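Local coordinates for catalase-3 (PDB 4AJ9), which uses heme to convert hydrogen peroxide into oxygen and water, and probably protects the cell from peroxide damage, at residues C[576-581]-C[607-612]; C[532-537]-C[587-592]; C[336-341]-C[419-424]. One frame throughout, in Å; residues are numbered along the deposited sequence. Where two conformers were deposited one is given.

Interaction 1: residues C[576-581]-C[607-612]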
ATOM      1  N   THR C 576      38.294 -19.934 -17.283  1.00  7.71           N
ATOM      2  CA  THR C 576      38.934 -19.639 -18.563  1.00 10.26           C
ATOM      3  C   THR C 576      39.479 -18.227 -18.555  1.00  9.55           C
ATOM      4  O   THR C 576      39.012 -17.377 -17.792  1.00  7.77           O
ATOM      5  CB  THR C 576      37.937 -19.727 -19.737  1.00 11.37           C
ATOM      6  OG1 THR C 576      36.909 -18.741 -19.557  1.00  7.77           O
ATOM      7  CG2 THR C 576      37.321 -21.114 -19.819  1.00  5.71           C
ATOM      8  N   TYR C 577      40.450 -17.965 -19.422  1.00  6.16           N
ATOM      9  CA  TYR C 577      40.969 -16.610 -19.570  1.00  6.38           C
ATOM     10  C   TYR C 577      39.862 -15.638 -19.930  1.00  9.53           C
ATOM     11  O   TYR C 577      39.876 -14.489 -19.482  1.00  6.73           O
ATOM     12  CB  TYR C 577      42.095 -16.551 -20.603  1.00  7.84           C
ATOM     13  CG  TYR C 577      43.420 -16.939 -20.009  1.00  6.98           C
ATOM     14  CD1 TYR C 577      44.045 -16.120 -19.072  1.00  6.27           C
ATOM     15  CD2 TYR C 577      44.039 -18.134 -20.355  1.00  8.33           C
ATOM     16  CE1 TYR C 577      45.253 -16.468 -18.511  1.00 10.03           C
ATOM     17  CE2 TYR C 577      45.258 -18.497 -19.797  1.00  8.23           C
ATOM     18  CZ  TYR C 577      45.863 -17.660 -18.876  1.00 11.86           C
ATOM     19  OH  TYR C 577      47.074 -18.013 -18.309  1.00  8.81           O
ATOM     20  N   SER C 578      38.898 -16.112 -20.717  1.00  8.14           N
ATOM     21  CA  SER C 578      37.781 -15.277 -21.164  1.00  6.80           C
ATOM     22  C   SER C 578      37.005 -14.747 -19.964  1.00  6.42           C
ATOM     23  O   SER C 578      36.640 -13.569 -19.915  1.00  7.40           O
ATOM     24  CB  SER C 578      36.852 -16.076 -22.096  1.00  9.62           C
ATOM     25  OG  SER C 578      35.762 -15.283 -22.550  1.00  8.39           O
ATOM     26  N   ALA C 579      36.790 -15.616 -18.983  1.00 10.40           N
ATOM     27  CA  ALA C 579      35.997 -15.285 -17.807  1.00 12.30           C
ATOM     28  C   ALA C 579      36.800 -14.603 -16.699  1.00 10.39           C
ATOM     29  O   ALA C 579      36.225 -14.146 -15.706  1.00 12.23           O
ATOM     30  CB  ALA C 579      35.324 -16.538 -17.266  1.00  9.08           C
ATOM     31  N   ALA C 580      38.118 -14.535 -16.858  1.00  7.09           N
ATOM     32  CA  ALA C 580      38.988 -14.067 -15.772  1.00  8.18           C
ATOM     33  C   ALA C 580      39.338 -12.585 -15.842  1.00 11.89           C
ATOM     34  O   ALA C 580      39.409 -11.984 -16.920  1.00  9.49           O
ATOM     35  CB  ALA C 580      40.260 -14.890 -15.709  1.00  7.53           C
ATOM     36  N   ASP C 581      39.570 -12.005 -14.673  1.00 12.50           N
ATOM     37  CA  ASP C 581      40.039 -10.633 -14.585  1.00  7.31           C
ATOM     38  C   ASP C 581      40.882 -10.472 -13.320  1.00  7.16           C
ATOM     39  O   ASP C 581      40.652 -11.153 -12.328  1.00  6.94           O
ATOM     40  CB  ASP C 581      38.860  -9.661 -14.585  1.00  6.14           C
ATOM     41  CG  ASP C 581      39.300  -8.222 -14.739  1.00  6.81           C
ATOM     42  OD1 ASP C 581      39.497  -7.777 -15.896  1.00  8.25           O
ATOM     43  OD2 ASP C 581      39.460  -7.541 -13.706  1.00  6.76           O
ATOM     44  N   LEU C 607      39.744 -18.251 -28.104  1.00 10.58           N
ATOM     45  CA  LEU C 607      39.175 -18.597 -26.798  1.00  7.02           C
ATOM     46  C   LEU C 607      39.143 -17.445 -25.780  1.00 11.42           C
ATOM     47  O   LEU C 607      38.434 -17.521 -24.776  1.00 10.16           O
ATOM     48  CB  LEU C 607      39.883 -19.822 -26.200  1.00  7.80           C
ATOM     49  CG  LEU C 607      39.570 -21.126 -26.939  1.00 12.44           C
ATOM     50  CD1 LEU C 607      40.505 -22.263 -26.491  1.00 13.22           C
ATOM     51  CD2 LEU C 607      38.094 -21.506 -26.769  1.00  9.44           C
ATOM     52  N   PHE C 608      39.902 -16.386 -26.026  1.00 10.22           N
ATOM     53  CA  PHE C 608      39.862 -15.226 -25.135  1.00  9.31           C
ATOM     54  C   PHE C 608      40.199 -13.937 -25.869  1.00 10.34           C
ATOM     55  O   PHE C 608      40.770 -13.978 -26.956  1.00 13.71           O
ATOM     56  CB  PHE C 608      40.790 -15.427 -23.933  1.00  9.24           C
ATOM     57  CG  PHE C 608      42.206 -15.784 -24.305  1.00  9.56           C
ATOM     58  CD1 PHE C 608      43.104 -14.799 -24.683  1.00 11.94           C
ATOM     59  CD2 PHE C 608      42.637 -17.098 -24.265  1.00 11.78           C
ATOM     60  CE1 PHE C 608      44.415 -15.119 -25.021  1.00 13.44           C
ATOM     61  CE2 PHE C 608      43.942 -17.422 -24.607  1.00 14.94           C
ATOM     62  CZ  PHE C 608      44.830 -16.426 -24.978  1.00  9.26           C
ATOM     63  N   PRO C 609      39.831 -12.789 -25.287  1.00 11.39           N
ATOM     64  CA  PRO C 609      40.145 -11.500 -25.916  1.00 12.86           C
ATOM     65  C   PRO C 609      41.651 -11.267 -26.047  1.00 12.20           C
ATOM     66  O   PRO C 609      42.416 -11.626 -25.143  1.00 13.41           O
ATOM     67  CB  PRO C 609      39.525 -10.480 -24.953  1.00  8.68           C
ATOM     68  CG  PRO C 609      38.382 -11.243 -24.291  1.00  8.10           C
ATOM     69  CD  PRO C 609      38.939 -12.637 -24.122  1.00  9.64           C
ATOM     70  N   ALA C 610      42.062 -10.666 -27.161  1.00 10.31           N
ATOM     71  CA  ALA C 610      43.475 -10.372 -27.413  1.00 15.40           C
ATOM     72  C   ALA C 610      44.148  -9.759 -26.181  1.00 14.50           C
ATOM     73  O   ALA C 610      43.615  -8.848 -25.570  1.00 10.78           O
ATOM     74  CB  ALA C 610      43.609  -9.438 -28.611  1.00 12.68           C
ATOM     75  N   GLY C 611      45.306 -10.284 -25.804  1.00  7.15           N
ATOM     76  CA  GLY C 611      46.074  -9.716 -24.703  1.00 12.15           C
ATOM     77  C   GLY C 611      45.632 -10.057 -23.287  1.00 12.13           C
ATOM     78  O   GLY C 611      46.237  -9.583 -22.323  1.00  8.69           O
ATOM     79  N   ARG C 612      44.606 -10.895 -23.147  1.00 10.00           N
ATOM     80  CA  ARG C 612      43.995 -11.139 -21.831  1.00 10.43           C
ATOM     81  C   ARG C 612      44.965 -11.614 -20.734  1.00  6.09           C
ATOM     82  O   ARG C 612      44.981 -11.048 -19.642  1.00  7.90           O
ATOM     83  CB  ARG C 612      42.778 -12.069 -21.955  1.00  6.77           C
ATOM     84  CG  ARG C 612      42.153 -12.510 -20.628  1.00  9.67           C
ATOM     85  CD  ARG C 612      41.665 -11.340 -19.757  1.00  7.63           C
ATOM     86  NE  ARG C 612      40.734 -10.442 -20.439  1.00  8.68           N
ATOM     87  CZ  ARG C 612      39.437 -10.673 -20.611  1.00 10.65           C
ATOM     88  NH1 ARG C 612      38.897 -11.803 -20.178  1.00  8.18           N
ATOM     89  NH2 ARG C 612      38.678  -9.771 -21.236  1.00 10.07           N
TER
HETATM   90  O   HOH W   1      39.686 -18.555 -22.326  1.00  8.11           O
HETATM   91  O   HOH W   2      35.807 -10.428 -21.158  1.00 10.75           O
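The edge of the Tyr577 ring is directed at the face of Phe608 in a T-shaped (edge-to-face) stack, the centroids 5.5 Å apart and the planes inclined at 59°. The second flat group, the guanidinium of Arg612, has Pro609 CD 3.8 Å above one face, displaced toward the rim, while Ser578 O and a water lie at its edge, in plane, with Tyr577 O also at the edge, near the plane. The closest touch between the two aromatic residues is made by the stem of the tyrosine: Tyr577 CB lies 3.7 Å from Phe608 CD2, approaching that ring obliquely.

Arg612 illustrates how one side chain can hold a bare turn of backbone. Its chain bends at chi2 (59°) and again in the same sense at chi3, curling over the turn and bringing NH1 back to two successive carbonyls. Arg612 NH1 donates to Tyr577 O at 2.9 Å and to Ser578 O at 2.9 Å, the latter reached from 52° above its carbonyl plane. Tyr577 O accepts a second hydrogen bond, from Ala580 N, which fixes the turn from within, and Thr576 OG1 accepts from Ala579 N as an ST motif. On the other flank a water mediates: it accepts from Ser578 N at 3.0 Å and donates to Leu607 O at 2.9 Å.

Tyr577 OH is hydrogen-bonded to Ser538 O, and the tyrosine ring also rests on Ile616 of helix 612-622, whereas Ser578 packs on Phe466 of the second subunit. What results is a loop-to-loop closure at the C-terminal end of a parallel sheet, where the turn leaving edge strand 575-576 meets the turn that enters helix 612-622, in an alpha/beta domain of the glutaminase-related kind found at the C-terminus of long catalases.

Interaction 2: residues C[532-537]-C[587-592]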
ATOM      1  N   LEU C 532      42.034 -15.068   1.243  1.00  9.34           N
ATOM      2  CA  LEU C 532      42.516 -14.230   0.152  1.00  9.67           C
ATOM      3  C   LEU C 532      42.715 -15.084  -1.112  1.00 13.03           C
ATOM      4  O   LEU C 532      42.908 -16.300  -1.037  1.00 11.63           O
ATOM      5  CB  LEU C 532      43.784 -13.462   0.528  1.00 11.10           C
ATOM      6  CG  LEU C 532      43.601 -12.450   1.665  1.00 15.54           C
ATOM      7  CD1 LEU C 532      44.811 -11.544   1.770  1.00 20.63           C
ATOM      8  CD2 LEU C 532      42.328 -11.627   1.488  1.00 13.05           C
ATOM      9  N   ARG C 533      42.659 -14.433  -2.266  1.00  5.60           N
ATOM     10  CA  ARG C 533      42.468 -15.125  -3.526  1.00 10.78           C
ATOM     11  C   ARG C 533      43.699 -15.039  -4.419  1.00  9.81           C
ATOM     12  O   ARG C 533      44.265 -13.963  -4.615  1.00  9.87           O
ATOM     13  CB  ARG C 533      41.246 -14.541  -4.252  1.00  9.33           C
ATOM     14  CG  ARG C 533      39.932 -14.787  -3.508  1.00 20.21           C
ATOM     15  CD  ARG C 533      38.871 -13.719  -3.817  1.00 20.62           C
ATOM     16  NE  ARG C 533      37.626 -13.946  -3.078  1.00 24.15           N
ATOM     17  CZ  ARG C 533      36.596 -14.656  -3.535  1.00 29.04           C
ATOM     18  NH1 ARG C 533      36.653 -15.216  -4.742  1.00 30.19           N
ATOM     19  NH2 ARG C 533      35.505 -14.808  -2.787  1.00 19.58           N
ATOM     20  N   VAL C 534      44.096 -16.176  -4.972  1.00  5.40           N
ATOM     21  CA  VAL C 534      45.243 -16.215  -5.865  1.00  6.61           C
ATOM     22  C   VAL C 534      44.795 -16.709  -7.234  1.00  8.08           C
ATOM     23  O   VAL C 534      44.199 -17.775  -7.347  1.00 10.29           O
ATOM     24  CB  VAL C 534      46.338 -17.132  -5.308  1.00 11.02           C
ATOM     25  CG1 VAL C 534      47.561 -17.113  -6.208  1.00  9.60           C
ATOM     26  CG2 VAL C 534      46.701 -16.703  -3.895  1.00  9.24           C
ATOM     27  N   GLY C 535      45.048 -15.912  -8.262  1.00  8.28           N
ATOM     28  CA  GLY C 535      44.813 -16.347  -9.620  1.00  6.78           C
ATOM     29  C   GLY C 535      46.095 -16.929 -10.184  1.00  8.34           C
ATOM     30  O   GLY C 535      47.101 -16.233 -10.308  1.00 12.50           O
ATOM     31  N   VAL C 536      46.070 -18.212 -10.512  1.00 10.68           N
ATOM     32  CA  VAL C 536      47.226 -18.838 -11.139  1.00  9.02           C
ATOM     33  C   VAL C 536      47.009 -18.902 -12.648  1.00  9.67           C
ATOM     34  O   VAL C 536      46.121 -19.612 -13.120  1.00  9.84           O
ATOM     35  CB  VAL C 536      47.444 -20.244 -10.596  1.00 11.34           C
ATOM     36  CG1 VAL C 536      48.647 -20.886 -11.275  1.00 10.11           C
ATOM     37  CG2 VAL C 536      47.627 -20.201  -9.090  1.00 12.86           C
ATOM     38  N   LEU C 537      47.804 -18.136 -13.391  1.00  6.88           N
ATOM     39  CA  LEU C 537      47.725 -18.104 -14.846  1.00  7.48           C
ATOM     40  C   LEU C 537      48.488 -19.281 -15.454  1.00 12.85           C
ATOM     41  O   LEU C 537      49.715 -19.350 -15.351  1.00 15.18           O
ATOM     42  CB  LEU C 537      48.301 -16.790 -15.373  1.00  6.38           C
ATOM     43  CG  LEU C 537      47.791 -15.541 -14.649  1.00  9.75           C
ATOM     44  CD1 LEU C 537      48.159 -14.265 -15.400  1.00  9.78           C
ATOM     45  CD2 LEU C 537      46.283 -15.649 -14.480  1.00 10.21           C
ATOM     46  N   ALA C 587      46.263 -11.759  -5.469  1.00  8.45           N
ATOM     47  CA  ALA C 587      47.608 -12.008  -5.995  1.00  6.77           C
ATOM     48  C   ALA C 587      47.517 -12.738  -7.339  1.00 10.75           C
ATOM     49  O   ALA C 587      46.575 -13.486  -7.578  1.00 11.80           O
ATOM     50  CB  ALA C 587      48.433 -12.820  -4.983  1.00 10.65           C
ATOM     51  N   VAL C 588      48.484 -12.508  -8.223  1.00  8.73           N
ATOM     52  CA  VAL C 588      48.486 -13.151  -9.535  1.00  7.80           C
ATOM     53  C   VAL C 588      49.815 -13.867  -9.776  1.00 11.26           C
ATOM     54  O   VAL C 588      50.881 -13.261  -9.693  1.00 11.88           O
ATOM     55  CB  VAL C 588      48.227 -12.140 -10.663  1.00 12.47           C
ATOM     56  CG1 VAL C 588      48.309 -12.824 -12.022  1.00  9.13           C
ATOM     57  CG2 VAL C 588      46.870 -11.496 -10.472  1.00  7.81           C
ATOM     58  N   VAL C 589      49.754 -15.163 -10.057  0.50 12.20           N
ATOM     59  CA  VAL C 589      50.972 -15.937 -10.258  0.50 10.40           C
ATOM     60  C   VAL C 589      50.954 -16.701 -11.577  0.50 12.92           C
ATOM     61  O   VAL C 589      50.025 -17.457 -11.858  0.50 14.17           O
ATOM     62  CB  VAL C 589      51.226 -16.916  -9.093  0.50 11.71           C
ATOM     63  CG1 VAL C 589      51.556 -16.151  -7.823  0.50 11.86           C
ATOM     64  CG2 VAL C 589      50.019 -17.812  -8.880  0.50 12.01           C
ATOM     65  N   VAL C 590      51.986 -16.492 -12.387  1.00 15.05           N
ATOM     66  CA  VAL C 590      52.103 -17.196 -13.653  1.00 11.04           C
ATOM     67  C   VAL C 590      52.777 -18.537 -13.391  1.00 14.34           C
ATOM     68  O   VAL C 590      53.878 -18.586 -12.840  1.00  7.92           O
ATOM     69  CB  VAL C 590      52.876 -16.376 -14.684  1.00 14.35           C
ATOM     70  CG1 VAL C 590      52.703 -16.976 -16.077  1.00 13.11           C
ATOM     71  CG2 VAL C 590      52.376 -14.946 -14.669  1.00 12.76           C
ATOM     72  N   ALA C 591      52.093 -19.621 -13.748  1.00  8.08           N
ATOM     73  CA  ALA C 591      52.638 -20.963 -13.566  1.00 14.26           C
ATOM     74  C   ALA C 591      53.661 -21.244 -14.654  1.00 16.69           C
ATOM     75  O   ALA C 591      53.523 -20.765 -15.777  1.00 14.44           O
ATOM     76  CB  ALA C 591      51.524 -22.018 -13.591  1.00 16.13           C
ATOM     77  N   GLU C 592      54.693 -22.012 -14.319  1.00 17.87           N
ATOM     78  CA  GLU C 592      55.749 -22.294 -15.288  1.00 15.76           C
ATOM     79  C   GLU C 592      55.170 -22.851 -16.578  1.00 20.26           C
ATOM     80  O   GLU C 592      54.352 -23.768 -16.551  1.00 15.75           O
ATOM     81  CB  GLU C 592      56.779 -23.262 -14.716  1.00 20.40           C
ATOM     82  CG  GLU C 592      57.980 -23.446 -15.624  1.00 27.40           C
ATOM     83  CD  GLU C 592      59.140 -24.120 -14.926  1.00 23.43           C
ATOM     84  OE1 GLU C 592      58.893 -25.045 -14.122  1.00 31.93           O
ATOM     85  OE2 GLU C 592      60.295 -23.709 -15.175  1.00 33.14           O
TER
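Strands 533-537 and 587-590 run parallel, Val534 beside Ala587 and Leu537 beside Val590, their axes 4.6 Å apart and turned by 20°. They are the first and fourth strands of a six-stranded parallel alpha/beta sheet of order 3-2-1-4-5-6, and their junction is the switch point familiar from doubly wound folds, where the chain changes its direction of progress across the sheet. Backbone bonds zigzag from Arg533 O to Ala591 N; in the middle, Gly535 N gives to Ala587 O and Gly535 O takes from Val589 N, at 2.9 Å between the named N and O.

The two faces are covered by different helices. Leu537, Val588 and Val590 look toward helix 612-622. There the Leu537 branch leans back along the neighbouring strand: with CG anti to its carbonyl carbon (chi1 -48°), CD1 comes within 3.7 Å of Val588 CG1, closer than the 4.3 Å from Leu537 CD1 to Val590 CG2, although Val590 is its partner in register. Gly535 brings no side chain to this face, so Val588 has backbone beside it.

Val534, Val536, Ala587 and Val589 form the other face, which Leu551 and Leu555 of helix 544-557 overlie. Val589 CG2 faces the methyls of both valines of the other strand, lying 3.7 Å from Val534 CG1 in the conformer described; with two conformers modelled, its closer approach to Val536 carries little weight. At the end of the row, the other Val536 methyl, CG1, meets Ala591 CB at 3.9 Å, just past the last residue of the strand.

Interaction 3: residues C[336-341]-C[419-424]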
ATOM      1  N   GLY C 336      19.487  -0.356  29.702  1.00  8.08           N
ATOM      2  CA  GLY C 336      20.936  -0.316  29.816  1.00  7.08           C
ATOM      3  C   GLY C 336      21.604   0.609  28.807  1.00  7.68           C
ATOM      4  O   GLY C 336      22.791   0.903  28.915  1.00  6.25           O
ATOM      5  N   VAL C 337      20.841   1.069  27.821  1.00  4.74           N
ATOM      6  CA  VAL C 337      21.363   1.969  26.807  1.00  2.55           C
ATOM      7  C   VAL C 337      20.387   3.134  26.683  1.00  7.86           C
ATOM      8  O   VAL C 337      19.182   2.946  26.871  1.00  6.30           O
ATOM      9  CB  VAL C 337      21.480   1.250  25.438  1.00  3.00           C
ATOM     10  CG1 VAL C 337      22.084   2.170  24.384  1.00  2.01           C
ATOM     11  CG2 VAL C 337      22.308  -0.033  25.567  1.00  5.34           C
ATOM     12  N   ASP C 338      20.903   4.329  26.389  1.00  8.79           N
ATOM     13  CA  ASP C 338      20.062   5.510  26.167  1.00  5.77           C
ATOM     14  C   ASP C 338      20.597   6.373  25.025  1.00  5.94           C
ATOM     15  O   ASP C 338      21.737   6.198  24.585  1.00  6.48           O
ATOM     16  CB  ASP C 338      19.953   6.351  27.440  1.00  4.34           C
ATOM     17  CG  ASP C 338      18.747   7.296  27.424  1.00  5.01           C
ATOM     18  OD1 ASP C 338      17.890   7.160  26.529  1.00  7.47           O
ATOM     19  OD2 ASP C 338      18.652   8.173  28.315  1.00  7.92           O
ATOM     20  N   PHE C 339      19.772   7.316  24.567  1.00  4.56           N
ATOM     21  CA  PHE C 339      20.150   8.230  23.494  1.00  3.85           C
ATOM     22  C   PHE C 339      20.909   9.420  24.051  1.00  7.06           C
ATOM     23  O   PHE C 339      20.937   9.638  25.260  1.00  5.64           O
ATOM     24  CB  PHE C 339      18.903   8.744  22.774  1.00  4.76           C
ATOM     25  CG  PHE C 339      17.999   7.651  22.282  1.00  5.92           C
ATOM     26  CD1 PHE C 339      18.412   6.799  21.270  1.00  2.49           C
ATOM     27  CD2 PHE C 339      16.741   7.467  22.841  1.00  4.37           C
ATOM     28  CE1 PHE C 339      17.581   5.777  20.822  1.00  7.96           C
ATOM     29  CE2 PHE C 339      15.904   6.443  22.397  1.00  6.82           C
ATOM     30  CZ  PHE C 339      16.327   5.599  21.387  1.00  4.33           C
ATOM     31  N   THR C 340      21.528  10.185  23.161  1.00  5.25           N
ATOM     32  CA  THR C 340      21.979  11.517  23.527  1.00  8.27           C
ATOM     33  C   THR C 340      21.301  12.543  22.647  1.00  9.70           C
ATOM     34  O   THR C 340      20.606  12.211  21.672  1.00  5.24           O
ATOM     35  CB  THR C 340      23.496  11.712  23.402  1.00  5.33           C
ATOM     36  OG1 THR C 340      23.875  11.647  22.024  1.00  7.10           O
ATOM     37  CG2 THR C 340      24.264  10.663  24.228  1.00  3.56           C
ATOM     38  N   GLU C 341      21.547  13.798  22.990  1.00  5.27           N
ATOM     39  CA  GLU C 341      20.945  14.934  22.327  1.00  5.80           C
ATOM     40  C   GLU C 341      21.661  15.301  21.026  1.00 10.28           C
ATOM     41  O   GLU C 341      21.632  16.453  20.601  1.00 14.21           O
ATOM     42  CB  GLU C 341      20.938  16.132  23.285  1.00  6.03           C
ATOM     43  CG  GLU C 341      19.986  15.978  24.470  1.00  8.49           C
ATOM     44  CD  GLU C 341      20.543  15.109  25.596  1.00  9.07           C
ATOM     45  OE1 GLU C 341      21.633  14.521  25.445  1.00  9.94           O
ATOM     46  OE2 GLU C 341      19.882  15.022  26.649  1.00 11.66           O
ATOM     47  N   PHE C 419      14.285   2.620  30.795  1.00 10.73           N
ATOM     48  CA  PHE C 419      14.141   3.915  31.447  1.00  7.17           C
ATOM     49  C   PHE C 419      15.127   4.907  30.871  1.00  6.09           C
ATOM     50  O   PHE C 419      16.272   4.565  30.546  1.00  7.87           O
ATOM     51  CB  PHE C 419      14.248   3.818  32.982  1.00  6.26           C
ATOM     52  CG  PHE C 419      15.577   3.315  33.485  1.00  9.41           C
ATOM     53  CD1 PHE C 419      15.859   1.957  33.507  1.00 11.14           C
ATOM     54  CD2 PHE C 419      16.533   4.203  33.961  1.00  6.97           C
ATOM     55  CE1 PHE C 419      17.073   1.491  33.972  1.00 11.61           C
ATOM     56  CE2 PHE C 419      17.755   3.740  34.446  1.00  9.69           C
ATOM     57  CZ  PHE C 419      18.022   2.384  34.453  1.00 12.86           C
ATOM     58  N   THR C 420      14.658   6.133  30.694  1.00  6.59           N
ATOM     59  CA  THR C 420      15.520   7.205  30.226  1.00  7.63           C
ATOM     60  C   THR C 420      16.491   7.561  31.356  1.00 10.37           C
ATOM     61  O   THR C 420      16.113   7.499  32.529  1.00  7.69           O
ATOM     62  CB  THR C 420      14.675   8.419  29.810  1.00  5.50           C
ATOM     63  OG1 THR C 420      13.973   8.113  28.595  1.00  5.88           O
ATOM     64  CG2 THR C 420      15.545   9.638  29.586  1.00  7.12           C
ATOM     65  N   THR C 421      17.732   7.904  31.009  1.00  4.82           N
ATOM     66  CA  THR C 421      18.739   8.260  32.013  1.00  9.63           C
ATOM     67  C   THR C 421      18.157   9.264  32.998  1.00  8.48           C
ATOM     68  O   THR C 421      17.788  10.372  32.616  1.00  9.16           O
ATOM     69  CB  THR C 421      19.993   8.883  31.381  1.00 12.17           C
ATOM     70  OG1 THR C 421      20.446   8.066  30.292  1.00 10.97           O
ATOM     71  CG2 THR C 421      21.106   8.995  32.428  1.00 11.79           C
ATOM     72  N   PRO C 422      18.071   8.876  34.276  1.00 11.65           N
ATOM     73  CA  PRO C 422      17.364   9.730  35.236  1.00 11.17           C
ATOM     74  C   PRO C 422      17.979  11.130  35.412  1.00 13.76           C
ATOM     75  O   PRO C 422      17.262  12.080  35.739  1.00 22.55           O
ATOM     76  CB  PRO C 422      17.417   8.923  36.550  1.00 20.21           C
ATOM     77  CG  PRO C 422      18.416   7.847  36.336  1.00 20.77           C
ATOM     78  CD  PRO C 422      18.510   7.597  34.864  1.00 11.31           C
ATOM     79  N   GLY C 423      19.278  11.270  35.189  1.00 13.07           N
ATOM     80  CA  GLY C 423      19.904  12.568  35.381  1.00 26.71           C
ATOM     81  C   GLY C 423      19.689  13.603  34.282  1.00 19.26           C
ATOM     82  O   GLY C 423      20.007  14.781  34.462  1.00 16.36           O
ATOM     83  N   ARG C 424      19.139  13.177  33.151  0.98 13.19           N
ATOM     84  CA  ARG C 424      19.019  14.062  31.996  0.98 11.90           C
ATOM     85  C   ARG C 424      18.048  15.211  32.226  0.98 12.60           C
ATOM     86  O   ARG C 424      16.959  15.021  32.770  0.98 16.90           O
ATOM     87  CB  ARG C 424      18.648  13.274  30.739  0.98  9.23           C
ATOM     88  CG  ARG C 424      19.791  12.393  30.237  0.98  8.44           C
ATOM     89  CD  ARG C 424      19.369  11.571  29.038  0.98  6.90           C
ATOM     90  NE  ARG C 424      19.082  12.386  27.855  0.98  9.39           N
ATOM     91  CZ  ARG C 424      18.383  11.937  26.815  0.98  7.34           C
ATOM     92  NH1 ARG C 424      17.909  10.697  26.835  0.98  7.05           N
ATOM     93  NH2 ARG C 424      18.145  12.718  25.767  0.98  5.02           N
TER
HETATM   94  O   HOH W   3      18.363   3.504  29.242  1.00 17.06           O
HETATM   95  O   HOH W   4      15.235   8.280  26.396  1.00  4.08           O
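Asp338 reaches across to Thr421 and Arg424, and shows how a single carboxylate can organise a loop. Asp338 CB lies 3.4 Å from Thr421 OG1, and CG is equally near that hydroxyl. The next bond holds CG anti to the backbone N (chi1 -160°), carrying the carboxylate across. There Asp338 OD2 is gripped twice by Thr421: Thr421 OG1 donates to its anti lone pair at 2.7 Å, while Thr421 N gives a nearly straight bond (170°) to Asp338 OD2 at 2.9 Å, from above the carboxylate plane. Arg424 was modelled in two conformers; in the one described, Arg424 NH1 completes the set with a salt bridge to Asp338 OD2 at 3.0 Å, also off the plane. OD1 takes a weak bond from Phe339 N and a water that in turn accepts from Thr420 OG1.

The same guanidinium also meets Glu341, the two planes standing 89° apart. Arg424 NE gives to Glu341 OE2 at 3.0 Å, near the guanidinium plane, and NH2 adds a weak bond to the same oxygen. Phe339 O lies over one guanidinium face.

With an alanine here in place of Asp338, the amide and hydroxyl of Thr421 would probably lose their shared acceptor and Arg424 one of its counter-charges, freeing the turn 421-424 to shift.

The network extends into the tetramer: Arg424 NH2 pairs with Glu43 of the fourth subunit, Thr420 OG1 with Arg432 of the third, and Glu341 OE1 with Arg215 of the same chain. Glu341, shared by Arg424 and Arg215, probably offsets their like charges, which lie close in this largely buried subunit junction. With a hydroxyl, an amide and a guanidinium all donating to OD2, Asp338 is likely to stay ionised, joining the type I turn to the end of strand 337-338.

How the interactions relate
Interactions 1 and 2 belong to the same C-terminal domain, their segments alternating along the chain, and they touch where Tyr577 OH packs on Leu537 CB at 3.4 Å; helix 612-622 borders both. Interaction 2 is the buried centre of the sheet, built of backbone bonds and aliphatic branches and reached by no other chain, whereas interaction 1, toward the edge, turns to rings, waters and an arginine that caters for loop carbonyls. Interaction 3 lies across the chain's centre, about 43 Å from interaction 1 between nearest atoms. Though buried too, it relies on salt bridges, in keeping with its place among several subunits.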